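Local coordinates for protein putative fumarylpyruvate hydrolase (PDB 4MAQ) that is a putative hydrolase of the fumarylacetoacetate hydrolase (FAH) family, found here as an assembly of two chains, at residues 190-193 with 194-197. Numbering follows the deposited sequence.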
loop_
_atom_site.group_PDB
_atom_site.type_symbol
_atom_site.label_atom_id
_atom_site.label_comp_id
_atom_site.label_asym_id
_atom_site.label_seq_id
_atom_site.Cartn_x
_atom_site.Cartn_y
_atom_site.Cartn_z
ATOM N N ILE B 190 11.676 -1.851 -13.836
ATOM C CA ILE B 190 12.446 -1.596 -12.620
ATOM C C ILE B 190 12.930 -0.147 -12.599
ATOM O O ILE B 190 12.801 0.546 -11.597
ATOM C CB ILE B 190 13.639 -2.557 -12.510
ATOM C CG1 ILE B 190 13.129 -3.977 -12.213
ATOM C CG2 ILE B 190 14.665 -2.065 -11.497
ATOM C CD1 ILE B 190 14.176 -5.043 -12.404
ATOM N N ALA B 191 13.532 0.303 -13.695
ATOM C CA ALA B 191 14.007 1.684 -13.800
ATOM C C ALA B 191 12.888 2.711 -13.510
ATOM O O ALA B 191 13.086 3.649 -12.729
ATOM C CB ALA B 191 14.634 1.920 -15.176
ATOM N N TYR B 192 11.713 2.513 -14.115
ATOM C CA TYR B 192 10.587 3.413 -13.926
ATOM C C TYR B 192 10.139 3.460 -12.453
ATOM O O TYR B 192 9.935 4.556 -11.897
ATOM C CB TYR B 192 9.418 2.980 -14.805
ATOM C CG TYR B 192 9.366 3.642 -16.157
ATOM C CD1 TYR B 192 9.055 4.989 -16.250
ATOM C CD2 TYR B 192 9.625 2.935 -17.330
ATOM C CE1 TYR B 192 8.990 5.631 -17.465
ATOM C CE2 TYR B 192 9.573 3.570 -18.570
ATOM C CZ TYR B 192 9.255 4.926 -18.629
ATOM O OH TYR B 192 9.174 5.618 -19.820
ATOM N N VAL B 193 10.027 2.300 -11.799
ATOM C CA VAL B 193 9.602 2.334 -10.393
ATOM C C VAL B 193 10.641 3.112 -9.580
ATOM O O VAL B 193 10.287 3.948 -8.738
ATOM C CB VAL B 193 9.408 0.928 -9.774
ATOM C CG1 VAL B 193 9.168 1.027 -8.262
ATOM C CG2 VAL B 193 8.248 0.199 -10.452
ATOM N N SER B 194 11.922 2.876 -9.870
ATOM C CA SER B 194 13.013 3.507 -9.112
ATOM C C SER B 194 13.126 5.022 -9.302
ATOM O O SER B 194 13.885 5.664 -8.588
ATOM C CB SER B 194 14.356 2.864 -9.484
ATOM O OG SER B 194 14.843 3.363 -10.726
ATOM N N ARG B 195 12.397 5.587 -10.268
ATOM C CA ARG B 195 12.385 7.034 -10.446
ATOM C C ARG B 195 11.239 7.681 -9.657
ATOM O O ARG B 195 11.204 8.895 -9.530
ATOM C CB ARG B 195 12.340 7.411 -11.941
ATOM C CG ARG B 195 13.621 7.004 -12.664
ATOM C CD ARG B 195 13.725 7.584 -14.062
ATOM N NE ARG B 195 12.796 6.987 -15.018
ATOM C CZ ARG B 195 13.120 6.033 -15.895
ATOM N NH1 ARG B 195 14.350 5.535 -15.942
ATOM N NH2 ARG B 195 12.202 5.566 -16.731
ATOM N N SER B 196 10.313 6.868 -9.134
ATOM C CA SER B 196 9.177 7.340 -8.352
ATOM C C SER B 196 9.410 7.224 -6.846
ATOM O O SER B 196 9.032 8.124 -6.081
ATOM C CB SER B 196 7.951 6.538 -8.748
ATOM O OG SER B 196 6.875 6.863 -7.883
ATOM N N VAL B 197 10.040 6.114 -6.430
ATOM C CA VAL B 197 10.364 5.854 -5.031
ATOM C C VAL B 197 11.739 5.201 -5.024
ATOM O O VAL B 197 12.212 4.766 -6.056
ATOM C CB VAL B 197 9.356 4.878 -4.351
ATOM C CG1 VAL B 197 7.944 5.469 -4.259
ATOM C CG2 VAL B 197 9.327 3.525 -5.062
#
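Arg195 runs back along the helix, its CG beside the backbone N (chi1 -66°) and its chain bent at chi3 (-71°), and this brings the guanidinium over one face of the Tyr192 ring. Arg195 NH2 sits above the ring centre, 3.2 Å from Tyr192 CD1, and Arg195 CZ lies 4.5 Å from the centroid of the Tyr192 ring: a cation-pi contact made end-on, since the two planes are 69° apart. Arg195 NH1 reaches Ala191 CB at 3.7 Å. Ser194 turns its OG between its backbone N and carbonyl carbon and donates to Ala191 O at 2.7 Å, a side-chain bond back onto the preceding turn. The backbone bonding mixes two spacings. Ser194 N bonds to Ile190 O at 3.0 Å, i to i+4, whereas Arg195 N reaches Tyr192 O from above the carbonyl plane, i to i+3. Val193 O takes two donors, Ser196 N at 2.9 Å and Val197 N at 3.2 Å. Ser194 OG also accepts from Ile102 N, and Ser196 OG bonds to Arg122 of the second subunit. Helix 186-196 packs Val193 and Val197 on Phe37 of strand 36-39, Val193 and Tyr192 on Phe61 of strand 61-64, with Trp184 edge-to-face to Tyr192, and Ala191 on Pro104 of helix 104-107.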